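Local coordinates for transferrin binding protein B (Actinobacillus suis, PDB 3PQU) that probably serves as an outer-membrane lipoprotein that captures the host's transferrin, as part of a receptor system for acquiring iron, at residues N95-S100 against E129-I134; E93-D96 against L102-H105; A279-A284 against F289-Y294. One frame throughout, in Å; residues are numbered along the deposited sequence. Where two conformers were deposited one is given.

Interaction 1: N95-S100 against E129-I134; sequences NDKTTS and ESYSEI
Lys97 and Tyr131 meet as a cation-pi pair: the ammonium nitrogen stands over the middle of the phenol ring, with Lys97 NZ 3.3 Å from the Tyr131 ring centroid and only 7° off the ring normal. The lysine chain crosses the tyrosine side chain at about a right angle. It is extended until its last torsion, where a bend (chi4 60°) brings NZ in above the ring centre while Lys97 CD passes 3.9 Å from Tyr131 OH. On the tyrosine, CG lies anti to the backbone N (chi1 174°), which swings the ring back toward the lysine although its CB does not point there. Lys97 NZ also forms a salt bridge with Asp150, so the cation is shared between a carboxylate and an aromatic face. The contact lies at the surface of the N-lobe handle, where the end of helix 91-97 and the loop after it meet the chain entering strand 133-136. In that loop Thr98 OG1 accepts from Ser100 N at 3.1 Å, which makes an ST turn, and Asp128 receives bonds from Thr98 OG1 and Ser100 OG. Ser100 CB packs on the Ser130 carbonyl, 3.5 Å from Ser130 O. Two waters complete the seam: one accepts from Thr99 N and donates to Ser130 O at 2.8 Å, while the other joins Thr99 OG1 to Ser132 N.

Interaction 2: E93-D96 against L102-H105; sequences ELND and LIYH
Asn95 of helix 91-97 and Ile103 of strand 103-105 bring their backbones nearest, with Asn95 CA 6.9 Å from Ile103 CA, a separation that leaves the contact to side chains and one helix carbonyl. Ile103 carries the strand's part, and its branches divide the work. CG1 of Ile103 is anti to its own carbonyl carbon (chi1 -52°), and a chi2 of -63° bends the methyl onward to the helix backbone, where Ile103 CD1 ends 3.9 Å from Leu94 O. The same methyl, Ile103 CD1, is 4.2 Å from Leu94 CB. The other branch, CG2, runs past the amide nitrogen of the asparagine, with Ile103 CG2 3.9 Å from Asn95 ND2. The amide oxygen lies against the CG1 branch, with Asn95 OD1 3.4 Å from Ile103 CG1, and the two side chains meet at a slant. The CB of Asn95 does not face the strand; the amide end nevertheless comes nearer to it. Its ND2 also makes a weak hydrogen bond to Leu91 O. Leu94 is buried and points toward the strand, and its side chain continues onto Val126 of strand 121-128. The 148 Å² buried here joins one aliphatic side chain to the helix backbone, a leucine stem and an amide. The arrangement is that of a short helix packed over the edge strand of an antiparallel sheet, here the five-stranded sheet of the N-lobe handle.

Interaction 3: A279-A284 against F289-Y294; sequences AKAEKA and FTDSNY
With CG of Asp291 anti to its carbonyl carbon (chi1 -68°), the carboxylate turns back from a CB that does not face the neighbouring strand, and one oxygen comes up to the backbone of Ala281. Asp291 OD1 accepts from Ala281 N at 2.9 Å, and the donor approaches nearly in line with the C-O bond. A side-chain oxygen here takes the NH of Ala281 where the ladder of backbone bonds has stopped. Asp291 OD1 also lies 3.5 Å from Ala281 CB and accepts a hydrogen bond from a water that donates to Ala281 O, so a single carboxylate oxygen serves the residue's NH directly and its carbonyl through water. That methyl is closely packed from another side as well, with Phe289 O 3.3 Å from Ala281 CB. The site is the loop end of the hairpin of strands 274-281 and 292-300, neighbouring strands of the N-lobe beta barrel. Ala279 and Ser292 form a hydrogen-bonded antiparallel pair: Ala279 N to Ser292 O and Ser292 N to Ala279 O are both 3.0 Å, the second straighter at 169°. The Ala279 CB and Ser292 CB atoms, 4.2 Å apart, lie on the same face, where both side chains touch Phe311. Ser292 OG accepts from Tyr294 N at 2.9 Å, an ST turn at the corner of the chain, and is also hydrogen-bonded to Phe312 O.

In the fold
Interactions 1 and 2 belong to one corner of the N-lobe handle: both use helix 91-97, share Asn95 and Asp96, and have centres 8 Å apart. They also touch, since Thr98 CB packs 3.8 Å from Ile103 CD1. Interaction 1 is a surface contact, ruled by charge over an aromatic face and by water bridges, whereas interaction 2 is partly buried between the helix and strand 103-105 and sets an aliphatic side chain against a leucine, an amide and a helix carbonyl. Interaction 3 lies in the N-lobe barrel, its centre about 33 Å from that of interaction 1 and about 32 Å from that of interaction 2. Also partly buried, it alone has direct hydrogen bonds between its two segments.

Interaction 1: N95-S100 against E129-I134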
ATOM      1  N   ASN A  95      24.014  -0.094 -12.578  1.00 17.66           N
ATOM      2  CA  ASN A  95      25.233  -0.920 -12.637  1.00 22.29           C
ATOM      3  C   ASN A  95      25.577  -1.452 -14.024  1.00 34.39           C
ATOM      4  O   ASN A  95      26.749  -1.454 -14.405  1.00 28.41           O
ATOM      5  CB  ASN A  95      25.195  -2.059 -11.614  1.00 22.06           C
ATOM      6  CG  ASN A  95      25.678  -1.609 -10.241  1.00 25.42           C
ATOM      7  OD1 ASN A  95      26.850  -1.269 -10.069  1.00 37.13           O
ATOM      8  ND2 ASN A  95      24.777  -1.582  -9.265  1.00 24.95           N
ATOM      9  N   ASP A  96      24.571  -1.873 -14.787  1.00 24.17           N
ATOM     10  CA  ASP A  96      24.823  -2.392 -16.129  1.00 25.16           C
ATOM     11  C   ASP A  96      25.363  -1.332 -17.088  1.00 28.26           C
ATOM     12  O   ASP A  96      26.153  -1.655 -17.939  1.00 24.09           O
ATOM     13  CB  ASP A  96      23.573  -3.046 -16.737  1.00 33.14           C
ATOM     14  CG  ASP A  96      23.151  -4.320 -16.003  1.00 44.51           C
ATOM     15  OD1 ASP A  96      23.927  -4.815 -15.152  1.00 36.93           O
ATOM     16  OD2 ASP A  96      22.031  -4.809 -16.270  1.00 44.12           O
ATOM     17  N   LYS A  97      24.942  -0.074 -16.962  1.00 31.66           N
ATOM     18  CA  LYS A  97      25.350   0.949 -17.931  1.00 21.81           C
ATOM     19  C   LYS A  97      26.480   1.896 -17.463  1.00 35.28           C
ATOM     20  O   LYS A  97      26.913   2.787 -18.206  1.00 25.09           O
ATOM     21  CB  LYS A  97      24.142   1.800 -18.366  1.00 17.84           C
ATOM     22  CG  LYS A  97      23.606   2.749 -17.287  1.00 19.88           C
ATOM     23  CD  LYS A  97      22.322   3.464 -17.787  1.00 26.78           C
ATOM     24  CE  LYS A  97      21.741   4.410 -16.738  1.00 35.66           C
ATOM     25  NZ  LYS A  97      22.679   5.511 -16.309  1.00 15.13           N
ATOM     26  N   THR A  98      26.943   1.731 -16.232  1.00 24.97           N
ATOM     27  CA  THR A  98      27.860   2.706 -15.656  1.00 20.40           C
ATOM     28  C   THR A  98      29.255   2.633 -16.280  1.00 23.67           C
ATOM     29  O   THR A  98      29.767   1.560 -16.595  1.00 17.22           O
ATOM     30  CB  THR A  98      27.992   2.552 -14.118  1.00 22.21           C
ATOM     31  OG1 THR A  98      28.829   3.594 -13.601  1.00 22.51           O
ATOM     32  CG2 THR A  98      28.632   1.196 -13.755  1.00 18.95           C
ATOM     33  N   THR A  99      29.882   3.783 -16.463  1.00 17.72           N
ATOM     34  CA  THR A  99      31.287   3.768 -16.850  1.00 17.78           C
ATOM     35  C   THR A  99      32.085   4.441 -15.732  1.00 24.00           C
ATOM     36  O   THR A  99      33.302   4.592 -15.836  1.00 20.03           O
ATOM     37  CB  THR A  99      31.532   4.535 -18.134  1.00 31.53           C
ATOM     38  OG1 THR A  99      31.117   5.888 -17.926  1.00 24.01           O
ATOM     39  CG2 THR A  99      30.764   3.920 -19.310  1.00 40.40           C
ATOM     40  N   SER A 100      31.394   4.855 -14.671  1.00 19.76           N
ATOM     41  CA  SER A 100      32.057   5.475 -13.529  1.00 19.83           C
ATOM     42  C   SER A 100      32.477   4.447 -12.469  1.00 23.07           C
ATOM     43  O   SER A 100      33.520   4.608 -11.816  1.00 14.60           O
ATOM     44  CB  SER A 100      31.125   6.507 -12.853  1.00 12.24           C
ATOM     45  OG  SER A 100      30.088   5.838 -12.171  1.00 17.16           O
ATOM     46  N   GLU A 129      27.086   8.567  -9.786  1.00 19.15           N
ATOM     47  CA  GLU A 129      27.649   9.897  -9.538  1.00 14.02           C
ATOM     48  C   GLU A 129      27.968  10.657 -10.830  1.00 21.17           C
ATOM     49  O   GLU A 129      27.891  11.880 -10.868  1.00 18.95           O
ATOM     50  CB  GLU A 129      28.939   9.779  -8.728  1.00 13.59           C
ATOM     51  CG  GLU A 129      29.647  11.084  -8.487  1.00 27.13           C
ATOM     52  CD  GLU A 129      30.893  10.905  -7.625  1.00 55.85           C
ATOM     53  OE1 GLU A 129      30.800  10.244  -6.569  1.00 44.27           O
ATOM     54  OE2 GLU A 129      31.968  11.425  -8.000  1.00 65.43           O
ATOM     55  N   SER A 130      28.370   9.945 -11.879  1.00 15.02           N
ATOM     56  CA  SER A 130      28.778  10.637 -13.095  1.00 24.63           C
ATOM     57  C   SER A 130      28.557   9.797 -14.328  1.00 19.45           C
ATOM     58  O   SER A 130      29.362   8.905 -14.635  1.00 22.21           O
ATOM     59  CB  SER A 130      30.253  11.074 -13.016  1.00 21.53           C
ATOM     60  OG  SER A 130      30.589  11.912 -14.118  1.00 21.39           O
ATOM     61  N   TYR A 131      27.497  10.129 -15.057  1.00 21.14           N
ATOM     62  CA  TYR A 131      27.058   9.360 -16.224  1.00 15.87           C
ATOM     63  C   TYR A 131      26.722  10.285 -17.395  1.00 21.94           C
ATOM     64  O   TYR A 131      25.972  11.246 -17.266  1.00 15.87           O
ATOM     65  CB  TYR A 131      25.832   8.482 -15.875  1.00 16.11           C
ATOM     66  CG  TYR A 131      25.261   7.773 -17.096  1.00 23.74           C
ATOM     67  CD1 TYR A 131      25.896   6.645 -17.634  1.00 33.94           C
ATOM     68  CD2 TYR A 131      24.117   8.244 -17.732  1.00 33.84           C
ATOM     69  CE1 TYR A 131      25.396   6.008 -18.771  1.00 20.97           C
ATOM     70  CE2 TYR A 131      23.601   7.604 -18.870  1.00 35.60           C
ATOM     71  CZ  TYR A 131      24.245   6.494 -19.376  1.00 39.99           C
ATOM     72  OH  TYR A 131      23.743   5.866 -20.487  1.00 53.01           O
ATOM     73  N   SER A 132      27.276   9.980 -18.547  1.00 21.74           N
ATOM     74  CA  SER A 132      27.184  10.864 -19.689  1.00 23.77           C
ATOM     75  C   SER A 132      26.234  10.271 -20.726  1.00 27.45           C
ATOM     76  O   SER A 132      26.426   9.146 -21.183  1.00 29.98           O
ATOM     77  CB  SER A 132      28.589  11.044 -20.288  1.00 19.93           C
ATOM     78  OG  SER A 132      28.532  11.743 -21.511  1.00 36.39           O
ATOM     79  N   GLU A 133      25.192  11.012 -21.079  1.00 24.93           N
ATOM     80  CA  GLU A 133      24.304  10.578 -22.158  1.00 23.47           C
ATOM     81  C   GLU A 133      24.465  11.509 -23.342  1.00 28.67           C
ATOM     82  O   GLU A 133      24.190  12.710 -23.249  1.00 29.00           O
ATOM     83  CB  GLU A 133      22.831  10.557 -21.717  1.00 25.76           C
ATOM     84  CG  GLU A 133      21.881  10.077 -22.822  1.00 44.13           C
ATOM     85  CD  GLU A 133      20.405  10.255 -22.473  1.00 50.31           C
ATOM     86  OE1 GLU A 133      19.550   9.585 -23.095  1.00 43.92           O
ATOM     87  OE2 GLU A 133      20.100  11.068 -21.581  1.00 41.09           O
ATOM     88  N   ILE A 134      24.946  10.948 -24.441  0.69 28.76           N
ATOM     89  CA  ILE A 134      25.055  11.680 -25.689  0.69 28.40           C
ATOM     90  C   ILE A 134      24.283  10.922 -26.746  0.69 34.76           C
ATOM     91  O   ILE A 134      24.568   9.761 -27.011  0.69 33.91           O
ATOM     92  CB  ILE A 134      26.515  11.824 -26.133  0.69 29.39           C
ATOM     93  CG1 ILE A 134      27.289  12.703 -25.141  0.69 27.57           C
ATOM     94  CG2 ILE A 134      26.587  12.421 -27.523  0.69 31.26           C
ATOM     95  CD1 ILE A 134      28.772  12.778 -25.418  0.69 21.27           C
TER
HETATM   96  O   HOH W   1      28.653   6.327 -15.348  1.00 17.41           O
HETATM   97  O   HOH W   2      29.094   7.828 -18.875  1.00 20.94           O

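Interaction 2: E93-D96 against L102-H105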
ATOM      1  N   GLU A  93      20.020  -1.741 -13.230  1.00 21.75           N
ATOM      2  CA  GLU A  93      20.086  -0.961 -14.460  1.00 34.21           C
ATOM      3  C   GLU A  93      21.271   0.000 -14.440  1.00 27.24           C
ATOM      4  O   GLU A  93      21.992   0.099 -15.419  1.00 23.45           O
ATOM      5  CB  GLU A  93      18.815  -0.130 -14.657  1.00 35.48           C
ATOM      6  CG  GLU A  93      17.719  -0.748 -15.493  1.00 53.29           C
ATOM      7  CD  GLU A  93      16.511   0.188 -15.620  1.00 69.42           C
ATOM      8  OE1 GLU A  93      16.692   1.429 -15.549  1.00 46.33           O
ATOM      9  OE2 GLU A  93      15.381  -0.315 -15.786  1.00 81.33           O
ATOM     10  N   LEU A  94      21.430   0.752 -13.353  1.00 21.89           N
ATOM     11  CA  LEU A  94      22.522   1.723 -13.237  1.00 25.68           C
ATOM     12  C   LEU A  94      23.895   1.027 -13.281  1.00 25.08           C
ATOM     13  O   LEU A  94      24.820   1.497 -13.949  1.00 19.23           O
ATOM     14  CB  LEU A  94      22.384   2.537 -11.944  1.00 11.16           C
ATOM     15  CG  LEU A  94      21.203   3.523 -11.845  1.00 17.98           C
ATOM     16  CD1 LEU A  94      21.194   4.197 -10.488  1.00 31.62           C
ATOM     17  CD2 LEU A  94      21.268   4.588 -12.946  1.00 24.73           C
ATOM     18  N   ASN A  95      24.014  -0.094 -12.578  1.00 17.66           N
ATOM     19  CA  ASN A  95      25.233  -0.920 -12.637  1.00 22.29           C
ATOM     20  C   ASN A  95      25.577  -1.452 -14.024  1.00 34.39           C
ATOM     21  O   ASN A  95      26.749  -1.454 -14.405  1.00 28.41           O
ATOM     22  CB  ASN A  95      25.195  -2.059 -11.614  1.00 22.06           C
ATOM     23  CG  ASN A  95      25.678  -1.609 -10.241  1.00 25.42           C
ATOM     24  OD1 ASN A  95      26.850  -1.269 -10.069  1.00 37.13           O
ATOM     25  ND2 ASN A  95      24.777  -1.582  -9.265  1.00 24.95           N
ATOM     26  N   ASP A  96      24.571  -1.873 -14.787  1.00 24.17           N
ATOM     27  CA  ASP A  96      24.823  -2.392 -16.129  1.00 25.16           C
ATOM     28  C   ASP A  96      25.363  -1.332 -17.088  1.00 28.26           C
ATOM     29  O   ASP A  96      26.153  -1.655 -17.939  1.00 24.09           O
ATOM     30  CB  ASP A  96      23.573  -3.046 -16.737  1.00 33.14           C
ATOM     31  CG  ASP A  96      23.151  -4.320 -16.003  1.00 44.51           C
ATOM     32  OD1 ASP A  96      23.927  -4.815 -15.152  1.00 36.93           O
ATOM     33  OD2 ASP A  96      22.031  -4.809 -16.270  1.00 44.12           O
ATOM     34  N   LEU A 102      30.760   4.295  -9.911  1.00 16.41           N
ATOM     35  CA  LEU A 102      30.409   5.024  -8.702  1.00 19.23           C
ATOM     36  C   LEU A 102      28.900   5.025  -8.488  1.00 15.10           C
ATOM     37  O   LEU A 102      28.227   6.025  -8.769  1.00 17.94           O
ATOM     38  CB  LEU A 102      30.928   6.450  -8.780  1.00 18.48           C
ATOM     39  CG  LEU A 102      32.457   6.526  -8.764  1.00 27.29           C
ATOM     40  CD1 LEU A 102      32.950   7.924  -9.113  1.00 23.93           C
ATOM     41  CD2 LEU A 102      32.967   6.108  -7.403  1.00 26.99           C
ATOM     42  N   ILE A 103      28.383   3.902  -7.997  1.00 19.21           N
ATOM     43  CA  ILE A 103      26.947   3.702  -7.794  1.00 17.44           C
ATOM     44  C   ILE A 103      26.672   3.727  -6.303  1.00 22.85           C
ATOM     45  O   ILE A 103      27.304   2.983  -5.520  1.00 16.93           O
ATOM     46  CB  ILE A 103      26.476   2.348  -8.341  1.00 19.73           C
ATOM     47  CG1 ILE A 103      26.928   2.143  -9.794  1.00 34.49           C
ATOM     48  CG2 ILE A 103      24.982   2.220  -8.216  1.00 10.53           C
ATOM     49  CD1 ILE A 103      26.363   3.136 -10.770  1.00 31.77           C
ATOM     50  N   TYR A 104      25.734   4.582  -5.908  1.00 12.41           N
ATOM     51  CA  TYR A 104      25.381   4.745  -4.501  1.00 16.12           C
ATOM     52  C   TYR A 104      23.872   4.704  -4.286  1.00 29.13           C
ATOM     53  O   TYR A 104      23.096   5.007  -5.197  1.00 19.25           O
ATOM     54  CB  TYR A 104      25.931   6.080  -3.984  1.00 12.91           C
ATOM     55  CG  TYR A 104      27.436   6.182  -4.002  1.00 18.71           C
ATOM     56  CD1 TYR A 104      28.217   5.450  -3.112  1.00 17.66           C
ATOM     57  CD2 TYR A 104      28.081   7.015  -4.913  1.00 27.53           C
ATOM     58  CE1 TYR A 104      29.614   5.538  -3.130  1.00 20.50           C
ATOM     59  CE2 TYR A 104      29.470   7.117  -4.935  1.00 25.56           C
ATOM     60  CZ  TYR A 104      30.228   6.381  -4.037  1.00 29.62           C
ATOM     61  OH  TYR A 104      31.597   6.496  -4.056  1.00 30.75           O
ATOM     62  N   HIS A 105      23.450   4.333  -3.084  1.00 22.51           N
ATOM     63  CA  HIS A 105      22.051   4.526  -2.719  1.00 22.73           C
ATOM     64  C   HIS A 105      21.877   4.766  -1.214  1.00 24.72           C
ATOM     65  O   HIS A 105      22.765   4.475  -0.418  1.00 17.87           O
ATOM     66  CB  HIS A 105      21.155   3.401  -3.249  1.00  9.05           C
ATOM     67  CG  HIS A 105      21.345   2.095  -2.550  1.00 21.04           C
ATOM     68  ND1 HIS A 105      20.605   1.727  -1.446  1.00 20.49           N
ATOM     69  CD2 HIS A 105      22.192   1.064  -2.799  1.00 22.96           C
ATOM     70  CE1 HIS A 105      20.991   0.527  -1.041  1.00 14.31           C
ATOM     71  NE2 HIS A 105      21.952   0.101  -1.846  1.00 16.67           N
TER

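Interaction 3: A279-A284 against F289-Y294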
ATOM      1  N   ALA A 279       2.351  20.000   2.639  1.00 15.90           N
ATOM      2  CA  ALA A 279       3.630  20.352   3.232  1.00 16.79           C
ATOM      3  C   ALA A 279       3.714  21.868   3.201  1.00 17.81           C
ATOM      4  O   ALA A 279       3.543  22.467   2.150  1.00 18.42           O
ATOM      5  CB  ALA A 279       4.774  19.736   2.431  1.00 13.40           C
ATOM      6  N   LYS A 280       4.005  22.478   4.343  1.00 19.11           N
ATOM      7  CA  LYS A 280       4.097  23.927   4.427  1.00 21.87           C
ATOM      8  C   LYS A 280       5.553  24.371   4.540  1.00 15.59           C
ATOM      9  O   LYS A 280       6.242  24.013   5.491  1.00 16.18           O
ATOM     10  CB  LYS A 280       3.308  24.434   5.645  1.00 19.61           C
ATOM     11  CG  LYS A 280       2.159  25.371   5.302  1.00 56.64           C
ATOM     12  CD  LYS A 280       0.999  24.614   4.661  1.00 69.88           C
ATOM     13  CE  LYS A 280      -0.122  25.551   4.221  1.00 70.81           C
ATOM     14  NZ  LYS A 280      -1.243  24.793   3.599  1.00 65.21           N
ATOM     15  N   ALA A 281       6.010  25.159   3.575  1.00 14.82           N
ATOM     16  CA  ALA A 281       7.368  25.678   3.592  1.00 15.01           C
ATOM     17  C   ALA A 281       7.577  26.561   4.796  1.00 23.40           C
ATOM     18  O   ALA A 281       6.785  27.481   5.045  1.00 23.64           O
ATOM     19  CB  ALA A 281       7.651  26.464   2.314  1.00 17.94           C
ATOM     20  N   GLU A 282       8.659  26.323   5.525  1.00 14.84           N
ATOM     21  CA  GLU A 282       8.901  27.091   6.741  1.00 18.94           C
ATOM     22  C   GLU A 282       9.803  28.302   6.558  1.00 29.64           C
ATOM     23  O   GLU A 282       9.945  29.102   7.464  1.00 37.29           O
ATOM     24  CB  GLU A 282       9.426  26.187   7.855  1.00 24.84           C
ATOM     25  CG  GLU A 282       8.345  25.316   8.456  1.00 28.94           C
ATOM     26  CD  GLU A 282       7.274  26.149   9.136  1.00 36.25           C
ATOM     27  OE1 GLU A 282       7.617  27.226   9.664  1.00 57.38           O
ATOM     28  OE2 GLU A 282       6.095  25.735   9.128  1.00 39.17           O
ATOM     29  N   LYS A 283      10.407  28.450   5.389  1.00 20.49           N
ATOM     30  CA  LYS A 283      11.295  29.590   5.170  1.00 31.63           C
ATOM     31  C   LYS A 283      10.838  30.411   3.968  1.00 22.83           C
ATOM     32  O   LYS A 283      10.786  29.909   2.857  1.00 26.98           O
ATOM     33  CB  LYS A 283      12.719  29.104   4.942  1.00 36.77           C
ATOM     34  CG  LYS A 283      13.782  30.128   5.280  1.00 63.70           C
ATOM     35  CD  LYS A 283      14.001  30.189   6.786  1.00 86.71           C
ATOM     36  CE  LYS A 283      14.353  28.815   7.355  1.00 79.93           C
ATOM     37  NZ  LYS A 283      15.693  28.336   6.902  1.00 74.70           N
ATOM     38  N   ALA A 284      10.524  31.680   4.182  1.00 26.12           N
ATOM     39  CA  ALA A 284       9.981  32.507   3.106  1.00 29.60           C
ATOM     40  C   ALA A 284      10.987  32.751   1.985  1.00 32.53           C
ATOM     41  O   ALA A 284      12.182  32.862   2.226  1.00 22.35           O
ATOM     42  CB  ALA A 284       9.473  33.852   3.662  1.00 24.82           C
ATOM     43  N   PHE A 289      12.144  25.317  -2.152  1.00 12.33           N
ATOM     44  CA  PHE A 289      11.445  24.765  -0.987  1.00 18.83           C
ATOM     45  C   PHE A 289      10.153  25.535  -0.718  1.00 25.05           C
ATOM     46  O   PHE A 289      10.090  26.422   0.138  1.00 19.56           O
ATOM     47  CB  PHE A 289      12.389  24.683   0.234  1.00  9.56           C
ATOM     48  CG  PHE A 289      13.565  23.755  -0.007  1.00 16.37           C
ATOM     49  CD1 PHE A 289      13.382  22.384  -0.026  1.00 10.78           C
ATOM     50  CD2 PHE A 289      14.822  24.255  -0.293  1.00 20.19           C
ATOM     51  CE1 PHE A 289      14.463  21.511  -0.286  1.00 13.15           C
ATOM     52  CE2 PHE A 289      15.910  23.391  -0.544  1.00 22.75           C
ATOM     53  CZ  PHE A 289      15.715  22.025  -0.539  1.00 22.62           C
ATOM     54  N   THR A 290       9.125  25.189  -1.491  1.00 15.23           N
ATOM     55  CA  THR A 290       7.861  25.921  -1.490  1.00 16.02           C
ATOM     56  C   THR A 290       6.735  25.004  -1.021  1.00 19.69           C
ATOM     57  O   THR A 290       6.970  23.825  -0.769  1.00 14.27           O
ATOM     58  CB  THR A 290       7.520  26.394  -2.892  1.00 19.69           C
ATOM     59  OG1 THR A 290       7.659  25.280  -3.780  1.00 12.82           O
ATOM     60  CG2 THR A 290       8.453  27.541  -3.348  1.00 11.55           C
ATOM     61  N   ASP A 291       5.510  25.537  -0.954  1.00 12.98           N
ATOM     62  CA  ASP A 291       4.345  24.809  -0.428  1.00 10.23           C
ATOM     63  C   ASP A 291       3.890  23.714  -1.372  1.00 12.55           C
ATOM     64  O   ASP A 291       4.043  23.841  -2.586  1.00 11.75           O
ATOM     65  CB  ASP A 291       3.144  25.759  -0.243  1.00 10.93           C
ATOM     66  CG  ASP A 291       3.354  26.762   0.860  1.00 28.64           C
ATOM     67  OD1 ASP A 291       4.185  26.492   1.769  1.00 25.64           O
ATOM     68  OD2 ASP A 291       2.656  27.804   0.826  1.00 23.38           O
ATOM     69  N   SER A 292       3.272  22.675  -0.809  1.00 20.02           N
ATOM     70  CA  SER A 292       2.652  21.623  -1.604  1.00  7.44           C
ATOM     71  C   SER A 292       1.276  21.266  -1.070  1.00 18.20           C
ATOM     72  O   SER A 292       1.135  21.069   0.127  1.00 17.47           O
ATOM     73  CB  SER A 292       3.483  20.320  -1.562  1.00 12.29           C
ATOM     74  OG  SER A 292       2.741  19.253  -2.199  1.00 14.25           O
ATOM     75  N   ASN A 293       0.288  21.148  -1.958  1.00 14.82           N
ATOM     76  CA  ASN A 293      -1.049  20.662  -1.609  1.00 15.39           C
ATOM     77  C   ASN A 293      -1.186  19.175  -1.905  1.00 26.62           C
ATOM     78  O   ASN A 293      -2.282  18.626  -1.811  1.00 17.41           O
ATOM     79  CB  ASN A 293      -2.113  21.355  -2.459  1.00 22.44           C
ATOM     80  CG  ASN A 293      -2.443  22.731  -1.970  1.00 33.39           C
ATOM     81  OD1 ASN A 293      -2.339  23.022  -0.777  1.00 31.59           O
ATOM     82  ND2 ASN A 293      -2.860  23.589  -2.887  1.00 34.61           N
ATOM     83  N   TYR A 294      -0.084  18.539  -2.295  1.00 12.22           N
ATOM     84  CA  TYR A 294      -0.123  17.188  -2.851  1.00 12.73           C
ATOM     85  C   TYR A 294       0.804  16.221  -2.118  1.00 21.52           C
ATOM     86  O   TYR A 294       1.738  15.669  -2.700  1.00 14.69           O
ATOM     87  CB  TYR A 294       0.222  17.242  -4.337  1.00 16.54           C
ATOM     88  CG  TYR A 294      -0.727  18.150  -5.084  1.00 16.38           C
ATOM     89  CD1 TYR A 294      -1.992  17.707  -5.459  1.00 20.27           C
ATOM     90  CD2 TYR A 294      -0.365  19.458  -5.393  1.00 19.83           C
ATOM     91  CE1 TYR A 294      -2.876  18.546  -6.129  1.00 35.45           C
ATOM     92  CE2 TYR A 294      -1.244  20.305  -6.063  1.00 23.60           C
ATOM     93  CZ  TYR A 294      -2.490  19.842  -6.421  1.00 31.95           C
ATOM     94  OH  TYR A 294      -3.343  20.681  -7.081  1.00 36.11           O
TER
HETATM   95  O   HOH W   3       4.174  28.069   4.121  1.00 23.63           O
HETATM   96  O   HOH W   4       9.793  29.478   0.274  1.00 17.86           O
HETATM   97  O   HOH W   5      10.914  26.105   3.063  1.00 30.52           O